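Local structure of alpha-1,2-mannosyltransferase (Ktr4), putative (Neosartorya fumigata, 7BOP) at residues E194-Y205 against F336-Y347. The protein is a putative fungal mannosyltransferase of the Ktr family and GT-A clan that holds guanosine-5'-diphosphate and a manganese ion. Numbering follows the deposited sequence.
Sequences EPKVQFFCNVDY and FRDIGYNHIPYY. With MN (manganese (II) ion), chain G; GDP (guanosine-5'-diphosphate), chain H.
Glu194 and His343 meet through a manganese ion: Glu194 OE2 lies 2.0 Å and His343 NE2 2.1 Å from the metal, and an oxygen from each GDP phosphate (O2A, O2B) and two waters bring its ligands to six. This bridge to the diphosphate is consistent with a metal-dependent GT-A fold and forms part of the GDP pocket. The 3.1 Å between Glu194 OE2 and His343 NE2 separates neighbouring ligands and is no hydrogen bond. Second-shell bonds orient both groups: Arg192 forms a salt bridge with Glu194 OE1, and His343 ND1 donates almost within its ring plane to Ile344 O, which fixes the ring's rotation. At the far end, Tyr205 OH donates to the syn lone pair of Asp338 OD2 at 2.6 Å, while one water links this hydroxyl to OD1.

Between these ends, Gln198 and Asn342 form an antiparallel hydrogen-bonded pair, with Gln198 N 2.8 Å from Asn342 O. Their side chains run alongside each other, and Gln198 NE2 reaches Asn342 OD1 nearly straight at 2.9 Å although the amide planes are turned by 73°. With CG anti to the backbone N (chi1 162°), Asn342 also sends ND2 to Tyr346 O, tying all three strands together.

Phe199 brings CE1 to 3.6 Å from Tyr341 CD1, the ring planes inclined at 58°, while Val197 CG1 touches the Tyr341 hydroxyl, itself hydrogen-bonded to Asn282. On the Gln198 face, the Phe200 ring crosses Asn342, CE2 against CB, and meets the Tyr347 ring edge. Gly340 lies close against Cys201 SG, which is disulfide-bonded to Cys355.

Strand 341-343 is the middle of a small antiparallel sheet, flanked by 198-199 and 346-348; Phe199 and Val203 touch helix 80-98, and Tyr341 rests on strand 218-224 of the large mixed sheet.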
loop_
_atom_site.group_PDB
_atom_site.type_symbol
_atom_site.label_atom_id
_atom_site.label_comp_id
_atom_site.label_asym_id
_atom_site.label_seq_id
_atom_site.Cartn_x
_atom_site.Cartn_y
_atom_site.Cartn_z
ATOM N N GLU A 194 4.337 1.558 7.844
ATOM C CA GLU A 194 4.490 0.392 8.701
ATOM C C GLU A 194 5.783 0.475 9.490
ATOM O O GLU A 194 6.742 1.088 9.033
ATOM C CB GLU A 194 4.542 -0.893 7.870
ATOM C CG GLU A 194 3.204 -1.292 7.285
ATOM C CD GLU A 194 3.099 -2.760 6.875
ATOM O OE1 GLU A 194 2.046 -3.020 6.255
ATOM O OE2 GLU A 194 4.002 -3.635 7.150
ATOM N N PRO A 195 5.836 -0.192 10.656
ATOM C CA PRO A 195 7.106 -0.294 11.373
ATOM C C PRO A 195 8.143 -1.131 10.612
ATOM O O PRO A 195 7.780 -1.950 9.780
ATOM C CB PRO A 195 6.716 -0.977 12.687
ATOM C CG PRO A 195 5.473 -1.719 12.380
ATOM C CD PRO A 195 4.751 -0.920 11.341
ATOM N N LYS A 196 9.419 -0.871 10.887
ATOM C CA LYS A 196 10.544 -1.609 10.343
ATOM C C LYS A 196 10.766 -1.375 8.842
ATOM O O LYS A 196 11.311 -2.236 8.160
ATOM C CB LYS A 196 10.409 -3.106 10.641
ATOM C CG LYS A 196 11.746 -3.821 10.801
ATOM C CD LYS A 196 11.529 -5.282 11.169
ATOM C CE LYS A 196 12.781 -6.121 10.973
ATOM N NZ LYS A 196 13.774 -5.912 12.060
ATOM N N VAL A 197 10.349 -0.222 8.331
ATOM C CA VAL A 197 10.632 0.134 6.940
ATOM C C VAL A 197 11.671 1.234 6.921
ATOM O O VAL A 197 11.836 1.965 7.909
ATOM C CB VAL A 197 9.367 0.556 6.155
ATOM C CG1 VAL A 197 8.313 -0.531 6.239
ATOM C CG2 VAL A 197 8.820 1.887 6.629
ATOM N N GLN A 198 12.369 1.356 5.799
ATOM C CA GLN A 198 13.358 2.415 5.624
ATOM C C GLN A 198 12.967 3.376 4.511
ATOM O O GLN A 198 12.374 2.981 3.502
ATOM C CB GLN A 198 14.737 1.838 5.314
ATOM C CG GLN A 198 15.195 0.712 6.229
ATOM C CD GLN A 198 16.620 0.297 5.922
ATOM O OE1 GLN A 198 17.557 0.992 6.286
ATOM N NE2 GLN A 198 16.789 -0.815 5.213
ATOM N N PHE A 199 13.340 4.635 4.694
ATOM C CA PHE A 199 13.282 5.651 3.637
ATOM C C PHE A 199 14.691 6.158 3.409
ATOM O O PHE A 199 15.384 6.532 4.366
ATOM C CB PHE A 199 12.341 6.796 4.004
ATOM C CG PHE A 199 10.920 6.373 4.165
ATOM C CD1 PHE A 199 10.068 6.314 3.063
ATOM C CD2 PHE A 199 10.427 6.000 5.408
ATOM C CE1 PHE A 199 8.749 5.903 3.202
ATOM C CE2 PHE A 199 9.109 5.587 5.551
ATOM C CZ PHE A 199 8.266 5.547 4.446
ATOM N N PHE A 200 15.113 6.169 2.147
ATOM C CA PHE A 200 16.503 6.410 1.780
ATOM C C PHE A 200 16.805 7.775 1.176
ATOM O O PHE A 200 17.974 8.135 1.113
ATOM C CB PHE A 200 16.969 5.350 0.779
ATOM C CG PHE A 200 16.894 3.936 1.294
ATOM C CD1 PHE A 200 17.696 3.520 2.353
ATOM C CD2 PHE A 200 16.026 3.005 0.703
ATOM C CE1 PHE A 200 17.632 2.208 2.813
ATOM C CE2 PHE A 200 15.970 1.698 1.152
ATOM C CZ PHE A 200 16.772 1.296 2.211
ATOM N N CYS A 201 15.786 8.511 0.709
ATOM C CA CYS A 201 15.993 9.706 -0.121
ATOM C C CYS A 201 15.287 10.920 0.430
ATOM O O CYS A 201 14.119 10.843 0.801
ATOM C CB CYS A 201 15.482 9.493 -1.551
ATOM S SG CYS A 201 16.066 7.967 -2.311
ATOM N N ASN A 202 15.986 12.049 0.453
ATOM C CA ASN A 202 15.347 13.324 0.767
ATOM C C ASN A 202 14.321 13.631 -0.303
ATOM O O ASN A 202 14.589 13.471 -1.490
ATOM C CB ASN A 202 16.370 14.455 0.861
ATOM C CG ASN A 202 17.256 14.326 2.085
ATOM O OD1 ASN A 202 16.839 13.795 3.104
ATOM N ND2 ASN A 202 18.478 14.794 1.984
ATOM N N VAL A 203 13.139 14.030 0.133
ATOM C CA VAL A 203 12.068 14.447 -0.756
ATOM C C VAL A 203 11.756 15.899 -0.387
ATOM O O VAL A 203 11.433 16.186 0.771
ATOM C CB VAL A 203 10.858 13.518 -0.601
ATOM C CG1 VAL A 203 9.670 14.007 -1.432
ATOM C CG2 VAL A 203 11.244 12.107 -1.020
ATOM N N ASP A 204 11.864 16.793 -1.366
ATOM C CA ASP A 204 11.837 18.235 -1.122
ATOM C C ASP A 204 10.587 18.937 -1.642
ATOM O O ASP A 204 10.611 20.140 -1.878
ATOM C CB ASP A 204 13.111 18.856 -1.715
ATOM C CG ASP A 204 14.354 18.431 -0.967
ATOM O OD1 ASP A 204 14.308 18.406 0.272
ATOM O OD2 ASP A 204 15.364 18.110 -1.610
ATOM N N TYR A 205 9.504 18.184 -1.818
ATOM C CA TYR A 205 8.203 18.749 -2.149
ATOM C C TYR A 205 7.120 18.071 -1.321
ATOM O O TYR A 205 7.302 16.947 -0.822
ATOM C CB TYR A 205 7.915 18.642 -3.655
ATOM C CG TYR A 205 7.848 17.215 -4.177
ATOM C CD1 TYR A 205 9.013 16.520 -4.531
ATOM C CD2 TYR A 205 6.625 16.554 -4.293
ATOM C CE1 TYR A 205 8.956 15.199 -5.000
ATOM C CE2 TYR A 205 6.558 15.236 -4.756
ATOM C CZ TYR A 205 7.733 14.560 -5.106
ATOM O OH TYR A 205 7.655 13.252 -5.563
ATOM N N PHE A 336 5.794 6.473 -7.302
ATOM C CA PHE A 336 6.693 7.376 -6.578
ATOM C C PHE A 336 8.109 6.821 -6.650
ATOM O O PHE A 336 8.684 6.413 -5.648
ATOM C CB PHE A 336 6.248 7.554 -5.113
ATOM C CG PHE A 336 5.237 8.634 -4.917
ATOM C CD1 PHE A 336 5.617 9.969 -4.984
ATOM C CD2 PHE A 336 3.911 8.329 -4.683
ATOM C CE1 PHE A 336 4.679 10.983 -4.792
ATOM C CE2 PHE A 336 2.973 9.339 -4.504
ATOM C CZ PHE A 336 3.360 10.659 -4.560
ATOM N N ARG A 337 8.678 6.849 -7.847
ATOM C CA ARG A 337 10.012 6.316 -8.092
ATOM C C ARG A 337 11.085 7.033 -7.278
ATOM O O ARG A 337 12.081 6.420 -6.915
ATOM C CB ARG A 337 10.365 6.378 -9.579
ATOM C CG ARG A 337 10.494 7.777 -10.178
ATOM C CD ARG A 337 9.950 7.806 -11.599
ATOM N NE ARG A 337 10.913 7.337 -12.551
ATOM C CZ ARG A 337 10.660 6.889 -13.784
ATOM N NH1 ARG A 337 9.432 6.783 -14.308
ATOM N NH2 ARG A 337 11.696 6.519 -14.503
ATOM N N ASP A 338 10.846 8.306 -6.970
ATOM C CA ASP A 338 11.785 9.134 -6.207
ATOM C C ASP A 338 11.754 8.956 -4.692
ATOM O O ASP A 338 12.597 9.540 -3.999
ATOM C CB ASP A 338 11.599 10.623 -6.558
ATOM C CG ASP A 338 10.167 11.126 -6.342
ATOM O OD1 ASP A 338 9.204 10.362 -6.589
ATOM O OD2 ASP A 338 10.001 12.299 -5.958
ATOM N N ILE A 339 10.811 8.171 -4.163
ATOM C CA ILE A 339 10.793 7.836 -2.735
ATOM C C ILE A 339 11.522 6.510 -2.546
ATOM O O ILE A 339 10.976 5.442 -2.824
ATOM C CB ILE A 339 9.371 7.774 -2.153
ATOM C CG1 ILE A 339 8.676 9.126 -2.345
ATOM C CG2 ILE A 339 9.424 7.399 -0.674
ATOM C CD1 ILE A 339 7.231 9.162 -1.884
ATOM N N GLY A 340 12.768 6.601 -2.087
ATOM C CA GLY A 340 13.570 5.440 -1.768
ATOM C C GLY A 340 12.954 4.708 -0.595
ATOM O O GLY A 340 12.681 5.318 0.443
ATOM N N TYR A 341 12.734 3.405 -0.755
ATOM C CA TYR A 341 11.920 2.646 0.186
ATOM C C TYR A 341 12.357 1.197 0.312
ATOM O O TYR A 341 12.789 0.596 -0.667
ATOM C CB TYR A 341 10.449 2.717 -0.250
ATOM C CG TYR A 341 9.488 2.018 0.691
ATOM C CD1 TYR A 341 9.091 2.612 1.890
ATOM C CD2 TYR A 341 8.995 0.754 0.396
ATOM C CE1 TYR A 341 8.215 1.969 2.747
ATOM C CE2 TYR A 341 8.126 0.105 1.255
ATOM C CZ TYR A 341 7.732 0.720 2.428
ATOM O OH TYR A 341 6.865 0.069 3.271
ATOM N N ASN A 342 12.234 0.656 1.524
ATOM C CA ASN A 342 12.476 -0.763 1.797
ATOM C C ASN A 342 11.548 -1.250 2.902
ATOM O O ASN A 342 11.495 -0.647 3.975
ATOM C CB ASN A 342 13.952 -1.001 2.175
ATOM C CG ASN A 342 14.204 -2.341 2.878
ATOM O OD1 ASN A 342 14.698 -2.360 4.000
ATOM N ND2 ASN A 342 13.889 -3.457 2.219
ATOM N N HIS A 343 10.797 -2.306 2.606
ATOM C CA HIS A 343 10.179 -3.199 3.606
ATOM C C HIS A 343 10.787 -4.547 3.251
ATOM O O HIS A 343 10.773 -4.930 2.080
ATOM C CB HIS A 343 8.633 -3.221 3.458
ATOM C CG HIS A 343 7.892 -4.071 4.472
ATOM N ND1 HIS A 343 7.960 -5.449 4.495
ATOM C CD2 HIS A 343 6.996 -3.735 5.441
ATOM C CE1 HIS A 343 7.182 -5.917 5.462
ATOM N NE2 HIS A 343 6.571 -4.900 6.050
ATOM N N ILE A 344 11.310 -5.273 4.238
ATOM C CA ILE A 344 12.035 -6.530 3.971
ATOM C C ILE A 344 11.146 -7.442 3.102
ATOM O O ILE A 344 9.968 -7.560 3.402
ATOM C CB ILE A 344 12.423 -7.249 5.297
ATOM C CG1 ILE A 344 13.494 -6.442 6.045
ATOM C CG2 ILE A 344 12.945 -8.667 5.041
ATOM C CD1 ILE A 344 13.583 -6.746 7.529
ATOM N N PRO A 345 11.639 -8.057 2.024
ATOM C CA PRO A 345 13.009 -8.017 1.533
ATOM C C PRO A 345 13.178 -7.187 0.245
ATOM O O PRO A 345 14.147 -7.404 -0.485
ATOM C CB PRO A 345 13.257 -9.500 1.234
ATOM C CG PRO A 345 11.945 -9.940 0.650
ATOM C CD PRO A 345 10.885 -9.149 1.375
ATOM N N TYR A 346 12.267 -6.248 -0.034
ATOM C CA TYR A 346 12.252 -5.559 -1.335
ATOM C C TYR A 346 12.502 -4.057 -1.245
ATOM O O TYR A 346 12.324 -3.430 -0.180
ATOM C CB TYR A 346 10.941 -5.828 -2.091
ATOM C CG TYR A 346 10.644 -7.289 -2.285
ATOM C CD1 TYR A 346 11.504 -8.107 -3.032
ATOM C CD2 TYR A 346 9.507 -7.867 -1.725
ATOM C CE1 TYR A 346 11.228 -9.456 -3.201
ATOM C CE2 TYR A 346 9.214 -9.209 -1.906
ATOM C CZ TYR A 346 10.081 -9.998 -2.634
ATOM O OH TYR A 346 9.793 -11.324 -2.791
ATOM N N TYR A 347 12.925 -3.499 -2.380
ATOM C CA TYR A 347 13.432 -2.128 -2.461
ATOM C C TYR A 347 12.882 -1.382 -3.669
ATOM O O TYR A 347 12.643 -1.971 -4.714
ATOM C CB TYR A 347 14.958 -2.114 -2.598
ATOM C CG TYR A 347 15.684 -2.680 -1.418
ATOM C CD1 TYR A 347 15.781 -4.061 -1.234
ATOM C CD2 TYR A 347 16.269 -1.848 -0.473
ATOM C CE1 TYR A 347 16.428 -4.592 -0.136
ATOM C CE2 TYR A 347 16.920 -2.371 0.630
ATOM C CZ TYR A 347 17.002 -3.738 0.791
ATOM O OH TYR A 347 17.633 -4.263 1.892
HETATM MN MN MN G . 5.046 -5.280 7.503
HETATM P PB GDP H . 3.397 -7.925 6.711
HETATM O O1B GDP H . 4.401 -8.948 7.157
HETATM O O2B GDP H . 3.988 -6.528 6.455
HETATM O O3B GDP H . 2.432 -8.376 5.631
HETATM O O3A GDP H . 2.466 -7.815 8.039
HETATM P PA GDP H . 2.761 -6.882 9.334
HETATM O O1A GDP H . 2.887 -7.747 10.566
HETATM O O2A GDP H . 3.854 -5.857 8.958
HETATM O "O5'" GDP H . 1.308 -6.196 9.409
HETATM C "C5'" GDP H . 0.922 -5.177 8.486
HETATM C "C4'" GDP H . 0.630 -3.878 9.232
HETATM O "O4'" GDP H . -0.475 -4.083 10.117
HETATM C "C3'" GDP H . 1.764 -3.396 10.127
HETATM O "O3'" GDP H . 1.696 -1.962 10.171
HETATM C "C2'" GDP H . 1.473 -4.022 11.481
HETATM O "O2'" GDP H . 1.996 -3.244 12.558
HETATM C "C1'" GDP H . -0.052 -4.053 11.483
HETATM N N9 GDP H . -0.731 -5.177 12.173
HETATM C C8 GDP H . -0.813 -6.487 11.807
HETATM N N7 GDP H . -1.583 -7.172 12.686
HETATM C C5 GDP H . -2.013 -6.301 13.620
HETATM C C6 GDP H . -2.858 -6.349 14.833
HETATM O O6 GDP H . -3.353 -7.433 15.181
HETATM N N1 GDP H . -3.069 -5.211 15.528
HETATM C C2 GDP H . -2.536 -4.024 15.142
HETATM N N2 GDP H . -2.764 -2.899 15.867
HETATM N N3 GDP H . -1.744 -3.914 14.046
HETATM C C4 GDP H . -1.463 -4.990 13.269
HETATM O O HOH W 1 5.539 1.739 5.127
HETATM O O HOH W 2 6.218 -4.142 9.221
HETATM O O HOH W 3 10.828 -4.497 6.829
HETATM O O HOH W 4 18.838 -2.447 3.592
HETATM O O HOH W 5 12.871 8.179 0.497
HETATM O O HOH W 6 13.958 11.966 -3.781
HETATM O O HOH W 7 7.101 11.498 -7.679
HETATM O O HOH W 8 6.456 -6.992 8.249
#